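Local coordinates for protein tryparedoxin II (Crithidia fasciculata, PDB 1I5G) that probably carries reducing equivalents from trypanothione to partner proteins as a thioredoxin-like disulfide oxidoreductase, and is seen here bound to glutathionylspermidine, at residues A37-P42 against K107-L112; F33-S38 against I68-S73; F63-I68 against M84-L89. The protein carries 1 engineered substitution. All coordinates share one frame; numbering follows the deposited sequence.

Interaction 1: A37-P42 against K107-L112; sequences ASWCPP and KSIPTL. With TS5 (glutathionylspermidine), chain C.
Ile109 sends its CD1 methyl into the turn Ala37-Cys40, the tight half of the contact. CD1 lies 3.8 Å from Cys40 CB and 4.0 Å from Ala37 CB. With CG1 lodged between its own backbone N and carbonyl carbon (chi1 58°), the branch that bears CD1 is swung toward the cysteine. Beside it, Pro42 CB meets Pro110 CD at 4.1 Å. Trp39 is the loose, exposed side: CZ2 is the nearest ring atom to Ile109 CD1, at 4.0 Å, the side chains crossing at about a right angle, while CZ3 lies 3.5 Å from CB2 of the bound glutathionylspermidine and NE1 is tied to Trp70 O. The ligand lies between the segments, joined by a disulfide of 2.1 Å from Cys40 SG to its SG2. It also pairs with the backbone of Ile109: Ile109 N donates to ligand O2 at 2.7 Å, and ligand N2 donates to Ile109 O at 2.9 Å. As in other thioredoxin-fold proteins, the residue before the cis-proline offers its backbone to the bound peptide, consistent with substrate docking. Pro110 packs on Phe46 of helix 41-57 and Arg128 of helix 127-133, while Thr111 is backbone hydrogen-bonded to Phe35 of strand 30-36.

Interaction 2: F33-S38 against I68-S73; sequences FYFSAS and ISWDES
Asp71 OD1 accepts the backbone N of Ser38 in a short, nearly straight bond of 2.7 Å (174° at the hydrogen), met on the syn side of the carboxylate though somewhat out of its plane. The other oxygen is held from its own segment: Ser69 OG donates to Asp71 OD2 at 2.6 Å, and in return accepts from Asp71 N at 2.9 Å, an ST turn. Fastened at both oxygens, the carboxylate has little freedom to rotate and pins the start of the 37-42 turn to the loop that follows strand 63-69. Upstream the backbones run parallel as sheet neighbours. Ile68 N gives to Tyr34 O at 2.8 Å and Trp70 N to Ser36 O at 2.9 Å, whereas the bond from Ser36 N to Ile68 O is long and weak.

On one face of this sheet Phe35 and Ile68 run alongside one another in the same direction. The phenyl ring, its CG opposite the carbonyl carbon (chi1 -65°), presents a face to Ile68 CB, a CH-pi contact of 4.0 Å from CB to the centroid and 20° off the normal. Ile68 CG1 instead comes to the edge of the Phe33 ring, in its plane. Trp70 stands at the edge of the Phe35 ring with NE1, which is bonded to Thr101 OG1; its CB rests 3.9 Å from Ala37 CB. Met97 and Leu100 of helix 94-103 pack against Ile68 on this side. Adjacent parallel strands joined through helix 41-57 make the beta-alpha-beta unit of the thioredoxin core whose helix starts at the cysteine turn.

Interaction 3: F63-I68 against M84-L89; sequences FEVMLI and MPWLAL
Val65 points its CG1 methyl squarely at the Trp86 indole, 3.5 Å from the centroid of the five-membered ring and only 9° off the normal. The opposite face is covered near its rim by Met84 CB and Pro85 CD. The indole NE1 is buried without a hydrogen-bonding partner. Glu64 lies across Leu87 at about a right angle, CG touching Leu87 CD1 at 3.4 Å. The carboxylate plane is inclined 58° to the indole, and OE2 accepts from Val65 N at 3.0 Å and is hydrogen-bonded to Tyr54 OH. Replacing Glu64 by an alanine would strip away both CG and carboxylate, and is likely to leave Tyr54 OH and Val65 N without this mate and bare the side of Leu87. The frame is a parallel strand pair in a second beta-alpha-beta unit, helix 74-81 linking strand 63-69 to strand 87-88: Leu67 N bonds to Leu87 O at 2.9 Å. On the face toward that helix, Leu67 and Met84 cross at roughly a right angle, CD2 3.9 Å from SD. On the other face Met66, with CG opposite its backbone N (chi1 -165°) and the chain turning only at its methyl end, lays CG over the Ala88-Leu89 peptide, and Ile68 CD1 meets Leu89 CB at 3.6 Å.

From the N terminus, strand 30-36 runs into the turn at 37-42, so interactions 1 and 2 set out from the same piece of chain, sharing Ala37 and Ser38. Interaction 2 closes a loop through helix 41-57 to strand 63-69; interaction 1 closes the longest one, reaching on to residues 107-112. Interaction 3 closes the short loop through helix 74-81 to strand 87-88; it is nested inside the loop of interaction 1 and crosses interaction 2, with Ile68 common to both. The sheet is thereby tied together from strand 87-88 through 63-69 and 30-36 to 111-116. Interactions 1 and 2 also touch where Leu112 packs on Tyr34, whereas interaction 3, centred about 15 Å from the centre of interaction 1, lies deeper in the core.

Interaction 1: A37-P42 against K107-L112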
# COMPACT_ATOMS: atom_id res chain seq x y z
N ALA A 37 3.61 -1.89 -10.03
CA ALA A 37 4.87 -2.40 -10.55
C ALA A 37 5.41 -1.46 -11.61
O ALA A 37 4.63 -0.79 -12.29
CB ALA A 37 4.73 -3.79 -11.16
N SER A 38 6.73 -1.44 -11.74
CA SER A 38 7.31 -0.52 -12.70
C SER A 38 7.09 -0.98 -14.14
O SER A 38 7.18 -0.13 -15.04
CB SER A 38 8.78 -0.25 -12.41
OG SER A 38 9.48 -1.41 -12.71
N TRP A 39 6.79 -2.24 -14.44
CA TRP A 39 6.57 -2.65 -15.83
C TRP A 39 5.23 -2.13 -16.32
O TRP A 39 5.01 -2.19 -17.53
CB TRP A 39 6.58 -4.17 -15.91
CG TRP A 39 5.54 -4.91 -15.15
CD1 TRP A 39 5.66 -5.50 -13.92
CD2 TRP A 39 4.18 -5.20 -15.53
NE1 TRP A 39 4.49 -6.10 -13.52
CE2 TRP A 39 3.55 -5.93 -14.50
CE3 TRP A 39 3.40 -4.91 -16.66
CZ2 TRP A 39 2.25 -6.37 -14.56
CZ3 TRP A 39 2.09 -5.36 -16.69
CH2 TRP A 39 1.53 -6.08 -15.68
N CYS A 40 4.34 -1.62 -15.49
CA CYS A 40 3.01 -1.16 -15.88
C CYS A 40 2.97 0.36 -15.99
O CYS A 40 3.03 1.07 -15.00
CB CYS A 40 2.01 -1.64 -14.85
SG CYS A 40 0.25 -1.27 -15.21
N PRO A 41 2.88 0.89 -17.21
CA PRO A 41 2.82 2.35 -17.36
C PRO A 41 1.72 3.01 -16.57
O PRO A 41 1.99 3.99 -15.88
CB PRO A 41 2.76 2.61 -18.87
CG PRO A 41 3.25 1.37 -19.44
CD PRO A 41 2.87 0.21 -18.52
N PRO A 42 0.48 2.53 -16.62
CA PRO A 42 -0.54 3.19 -15.80
C PRO A 42 -0.25 3.31 -14.31
O PRO A 42 -0.57 4.24 -13.58
CB PRO A 42 -1.80 2.36 -16.11
CG PRO A 42 -1.56 1.73 -17.37
CD PRO A 42 -0.08 1.43 -17.42
N LYS A 107 -7.21 -7.82 -9.49
CA LYS A 107 -7.06 -8.42 -10.82
C LYS A 107 -6.24 -7.56 -11.76
O LYS A 107 -5.71 -8.04 -12.77
CB LYS A 107 -8.41 -8.73 -11.47
CG LYS A 107 -9.37 -9.50 -10.55
CD LYS A 107 -8.99 -10.97 -10.43
CE LYS A 107 -10.05 -11.76 -9.64
NZ LYS A 107 -9.67 -13.20 -9.62
N SER A 108 -6.13 -6.28 -11.44
CA SER A 108 -5.41 -5.30 -12.20
C SER A 108 -4.64 -4.33 -11.33
O SER A 108 -4.96 -4.22 -10.15
CB SER A 108 -6.29 -4.52 -13.18
OG SER A 108 -7.20 -3.73 -12.46
N ILE A 109 -3.66 -3.63 -11.87
CA ILE A 109 -2.87 -2.59 -11.24
C ILE A 109 -2.93 -1.34 -12.11
O ILE A 109 -3.04 -1.46 -13.33
CB ILE A 109 -1.44 -3.03 -10.94
CG1 ILE A 109 -0.69 -3.50 -12.19
CG2 ILE A 109 -1.47 -4.13 -9.87
CD1 ILE A 109 0.81 -3.66 -11.92
N PRO A 110 -2.84 -0.15 -11.53
CA PRO A 110 -2.73 0.05 -10.08
C PRO A 110 -4.04 -0.12 -9.33
O PRO A 110 -5.11 0.26 -9.85
CB PRO A 110 -2.33 1.53 -9.98
CG PRO A 110 -2.92 2.15 -11.22
CD PRO A 110 -2.85 1.11 -12.30
N THR A 111 -3.93 -0.67 -8.12
CA THR A 111 -5.08 -0.88 -7.23
C THR A 111 -4.65 -0.47 -5.83
O THR A 111 -3.53 -0.73 -5.39
CB THR A 111 -5.58 -2.36 -7.18
OG1 THR A 111 -6.15 -2.73 -8.44
CG2 THR A 111 -6.71 -2.58 -6.21
N LEU A 112 -5.54 0.19 -5.10
CA LEU A 112 -5.27 0.72 -3.77
C LEU A 112 -6.42 0.39 -2.85
O LEU A 112 -7.54 0.88 -3.04
CB LEU A 112 -5.02 2.23 -3.87
CG LEU A 112 -4.42 2.93 -2.66
CD1 LEU A 112 -3.04 2.47 -2.35
CD2 LEU A 112 -4.43 4.43 -3.00
N1 TS5 C . -6.78 1.29 -17.34
CA1 TS5 C . -6.75 0.46 -16.11
C1 TS5 C . -6.25 1.27 -14.94
OE1 TS5 C . -6.49 0.88 -13.78
OE2 TS5 C . -5.59 2.31 -15.18
CB1 TS5 C . -5.87 -0.79 -16.22
CG1 TS5 C . -4.38 -0.45 -16.24
CD1 TS5 C . -3.69 -1.63 -16.87
O1 TS5 C . -3.72 -1.91 -18.15
N2 TS5 C . -2.98 -2.45 -16.09
CA2 TS5 C . -2.50 -3.75 -16.44
C2 TS5 C . -2.96 -4.88 -15.56
O2 TS5 C . -3.03 -4.76 -14.22
CB2 TS5 C . -0.98 -3.71 -16.31
SG2 TS5 C . -0.15 -2.26 -17.01
N3 TS5 C . -3.22 -5.96 -16.31
CA3 TS5 C . -3.46 -7.22 -15.63
C3 TS5 C . -4.84 -7.77 -15.90
O3 TS5 C . -5.80 -6.89 -15.98
N1' TS5 C . -5.16 -9.05 -16.06
C1' TS5 C . -6.51 -9.50 -15.84
C2' TS5 C . -6.97 -10.08 -17.17
N2' TS5 C . -8.87 -11.24 -18.29
C3' TS5 C . -8.30 -10.82 -17.01
C4' TS5 C . -10.14 -11.94 -18.19
C5' TS5 C . -10.49 -12.82 -19.39
C6' TS5 C . -11.74 -13.68 -19.18
C7' TS5 C . -12.43 -14.06 -20.49
N3' TS5 C . -13.59 -14.94 -20.38

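Interaction 2: F33-S38 against I68-S73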
# COMPACT_ATOMS: atom_id res chain seq x y z
N PHE A 33 -3.05 -0.71 0.93
CA PHE A 33 -2.23 -1.70 0.24
C PHE A 33 -2.23 -1.28 -1.22
O PHE A 33 -3.26 -1.24 -1.90
CB PHE A 33 -2.84 -3.07 0.43
CG PHE A 33 -2.71 -3.61 1.82
CD1 PHE A 33 -3.64 -3.27 2.78
CD2 PHE A 33 -1.67 -4.46 2.16
CE1 PHE A 33 -3.52 -3.78 4.05
CE2 PHE A 33 -1.55 -4.97 3.46
CZ PHE A 33 -2.50 -4.61 4.39
N TYR A 34 -1.06 -0.93 -1.72
CA TYR A 34 -0.89 -0.37 -3.05
C TYR A 34 -0.24 -1.40 -3.96
O TYR A 34 0.95 -1.70 -3.89
CB TYR A 34 0.01 0.90 -3.00
CG TYR A 34 0.32 1.54 -4.34
CD1 TYR A 34 -0.63 1.53 -5.34
CD2 TYR A 34 1.54 2.14 -4.62
CE1 TYR A 34 -0.40 2.09 -6.54
CE2 TYR A 34 1.77 2.70 -5.84
CZ TYR A 34 0.80 2.68 -6.82
OH TYR A 34 1.01 3.21 -8.09
N PHE A 35 -1.04 -1.98 -4.84
CA PHE A 35 -0.61 -2.98 -5.81
C PHE A 35 -0.13 -2.25 -7.05
O PHE A 35 -0.92 -1.53 -7.70
CB PHE A 35 -1.80 -3.91 -6.11
CG PHE A 35 -2.21 -4.73 -4.89
CD1 PHE A 35 -3.02 -4.18 -3.92
CD2 PHE A 35 -1.78 -6.04 -4.72
CE1 PHE A 35 -3.38 -4.93 -2.80
CE2 PHE A 35 -2.13 -6.77 -3.62
CZ PHE A 35 -2.93 -6.21 -2.69
N SER A 36 1.14 -2.43 -7.38
CA SER A 36 1.75 -1.66 -8.47
C SER A 36 3.04 -2.33 -8.92
O SER A 36 3.54 -3.24 -8.24
CB SER A 36 2.09 -0.28 -7.89
OG SER A 36 2.39 0.69 -8.87
N ALA A 37 3.61 -1.89 -10.03
CA ALA A 37 4.87 -2.40 -10.55
C ALA A 37 5.41 -1.46 -11.61
O ALA A 37 4.63 -0.79 -12.29
CB ALA A 37 4.73 -3.79 -11.16
N SER A 38 6.73 -1.44 -11.74
CA SER A 38 7.31 -0.52 -12.70
C SER A 38 7.09 -0.98 -14.14
O SER A 38 7.18 -0.13 -15.04
CB SER A 38 8.78 -0.25 -12.41
OG SER A 38 9.48 -1.41 -12.71
N ILE A 68 2.65 -3.35 -2.40
CA ILE A 68 2.56 -4.79 -2.63
C ILE A 68 2.96 -4.93 -4.09
O ILE A 68 2.21 -4.61 -5.00
CB ILE A 68 1.17 -5.34 -2.32
CG1 ILE A 68 0.67 -4.93 -0.94
CG2 ILE A 68 1.25 -6.86 -2.45
CD1 ILE A 68 1.59 -5.27 0.21
N SER A 69 4.18 -5.41 -4.33
CA SER A 69 4.80 -5.29 -5.66
C SER A 69 4.54 -6.43 -6.61
O SER A 69 4.78 -7.59 -6.28
CB SER A 69 6.31 -5.16 -5.47
OG SER A 69 7.01 -5.35 -6.70
N TRP A 70 4.07 -6.09 -7.80
CA TRP A 70 4.03 -7.04 -8.89
C TRP A 70 5.25 -6.87 -9.78
O TRP A 70 5.21 -7.21 -10.97
CB TRP A 70 2.76 -6.86 -9.72
CG TRP A 70 1.48 -7.37 -9.15
CD1 TRP A 70 1.20 -7.82 -7.89
CD2 TRP A 70 0.24 -7.51 -9.87
NE1 TRP A 70 -0.11 -8.20 -7.78
CE2 TRP A 70 -0.72 -8.02 -8.99
CE3 TRP A 70 -0.15 -7.24 -11.19
CZ2 TRP A 70 -2.02 -8.28 -9.37
CZ3 TRP A 70 -1.45 -7.50 -11.56
CH2 TRP A 70 -2.37 -8.02 -10.66
N ASP A 71 6.37 -6.38 -9.29
CA ASP A 71 7.54 -6.17 -10.13
C ASP A 71 8.13 -7.49 -10.58
O ASP A 71 7.95 -8.56 -9.99
CB ASP A 71 8.56 -5.33 -9.34
CG ASP A 71 8.19 -3.88 -9.28
OD1 ASP A 71 8.27 -3.19 -10.35
OD2 ASP A 71 7.79 -3.37 -8.19
N GLU A 72 8.87 -7.38 -11.69
CA GLU A 72 9.40 -8.58 -12.37
C GLU A 72 10.65 -9.18 -11.73
O GLU A 72 10.96 -10.36 -11.88
CB GLU A 72 9.81 -8.21 -13.80
CG GLU A 72 8.73 -7.56 -14.65
CD GLU A 72 9.11 -7.36 -16.10
OE1 GLU A 72 8.96 -8.35 -16.86
OE2 GLU A 72 9.55 -6.24 -16.45
N SER A 73 11.41 -8.37 -11.02
CA SER A 73 12.68 -8.80 -10.46
C SER A 73 12.97 -7.98 -9.22
O SER A 73 12.41 -6.90 -8.97
CB SER A 73 13.87 -8.57 -11.41
OG SER A 73 14.12 -7.19 -11.61

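Interaction 3: F63-I68 against M84-L89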
# COMPACT_ATOMS: atom_id res chain seq x y z
N PHE A 63 -3.05 7.81 7.99
CA PHE A 63 -2.97 6.60 7.17
C PHE A 63 -1.53 6.28 6.80
O PHE A 63 -0.63 7.13 6.92
CB PHE A 63 -3.88 6.64 5.92
CG PHE A 63 -3.50 7.61 4.87
CD1 PHE A 63 -2.59 7.36 3.90
CD2 PHE A 63 -4.10 8.87 4.84
CE1 PHE A 63 -2.27 8.31 2.93
CE2 PHE A 63 -3.80 9.83 3.87
CZ PHE A 63 -2.86 9.56 2.91
N GLU A 64 -1.31 5.05 6.36
CA GLU A 64 -0.04 4.57 5.85
C GLU A 64 -0.28 3.92 4.47
O GLU A 64 -1.39 3.48 4.21
CB GLU A 64 0.58 3.56 6.82
CG GLU A 64 2.01 3.15 6.51
CD GLU A 64 2.88 4.35 6.30
OE1 GLU A 64 3.38 4.86 7.33
OE2 GLU A 64 3.07 4.80 5.18
N VAL A 65 0.74 3.86 3.62
CA VAL A 65 0.66 3.15 2.36
C VAL A 65 1.71 2.06 2.40
O VAL A 65 2.82 2.25 2.89
CB VAL A 65 0.84 4.09 1.15
CG1 VAL A 65 1.02 3.37 -0.16
CG2 VAL A 65 -0.26 5.16 1.09
N MET A 66 1.35 0.88 1.87
CA MET A 66 2.27 -0.23 1.76
C MET A 66 2.29 -0.77 0.34
O MET A 66 1.27 -1.28 -0.13
CB MET A 66 1.93 -1.35 2.70
CG MET A 66 3.12 -2.30 2.80
SD MET A 66 2.72 -3.70 3.84
CE MET A 66 2.77 -2.74 5.54
N LEU A 67 3.43 -0.71 -0.31
CA LEU A 67 3.59 -1.28 -1.64
C LEU A 67 3.54 -2.79 -1.57
O LEU A 67 4.31 -3.39 -0.81
CB LEU A 67 4.97 -0.89 -2.19
CG LEU A 67 5.36 -1.50 -3.54
CD1 LEU A 67 4.38 -1.05 -4.62
CD2 LEU A 67 6.78 -1.21 -3.92
N ILE A 68 2.65 -3.35 -2.40
CA ILE A 68 2.56 -4.79 -2.63
C ILE A 68 2.96 -4.93 -4.09
O ILE A 68 2.21 -4.61 -5.00
CB ILE A 68 1.17 -5.34 -2.32
CG1 ILE A 68 0.67 -4.93 -0.94
CG2 ILE A 68 1.25 -6.86 -2.45
CD1 ILE A 68 1.59 -5.27 0.21
N MET A 84 9.58 5.86 -3.62
CA MET A 84 8.38 6.02 -2.77
C MET A 84 8.72 6.32 -1.33
O MET A 84 9.72 5.81 -0.82
CB MET A 84 7.59 4.72 -2.83
CG MET A 84 7.17 4.31 -4.21
SD MET A 84 6.43 2.64 -4.25
CE MET A 84 6.21 2.44 -5.97
N PRO A 85 7.89 7.13 -0.66
CA PRO A 85 8.15 7.54 0.72
C PRO A 85 7.55 6.67 1.81
O PRO A 85 7.76 6.95 2.99
CB PRO A 85 7.53 8.94 0.72
CG PRO A 85 6.30 8.71 -0.14
CD PRO A 85 6.72 7.80 -1.23
N TRP A 86 6.80 5.63 1.41
CA TRP A 86 5.98 4.85 2.34
C TRP A 86 6.56 3.48 2.62
O TRP A 86 7.77 3.31 2.47
CB TRP A 86 4.53 4.81 1.83
CG TRP A 86 4.43 4.43 0.40
CD1 TRP A 86 4.81 3.25 -0.19
CD2 TRP A 86 3.92 5.23 -0.65
NE1 TRP A 86 4.57 3.27 -1.54
CE2 TRP A 86 4.01 4.49 -1.85
CE3 TRP A 86 3.39 6.53 -0.71
CZ2 TRP A 86 3.60 5.01 -3.08
CZ3 TRP A 86 2.96 7.02 -1.92
CH2 TRP A 86 3.08 6.29 -3.08
N LEU A 87 5.79 2.49 3.03
CA LEU A 87 6.25 1.18 3.43
C LEU A 87 6.17 0.21 2.25
O LEU A 87 5.54 0.49 1.22
CB LEU A 87 5.40 0.64 4.58
CG LEU A 87 5.32 1.55 5.81
CD1 LEU A 87 4.56 0.87 6.92
CD2 LEU A 87 6.73 2.02 6.29
N ALA A 88 6.80 -0.95 2.40
CA ALA A 88 6.62 -2.01 1.43
C ALA A 88 6.67 -3.35 2.10
O ALA A 88 7.40 -3.61 3.05
CB ALA A 88 7.68 -1.95 0.33
N LEU A 89 5.87 -4.27 1.57
CA LEU A 89 6.02 -5.70 1.87
C LEU A 89 7.35 -6.10 1.20
O LEU A 89 7.53 -5.82 0.02
CB LEU A 89 4.84 -6.50 1.28
CG LEU A 89 4.96 -8.00 1.60
CD1 LEU A 89 4.67 -8.25 3.07
CD2 LEU A 89 3.93 -8.75 0.74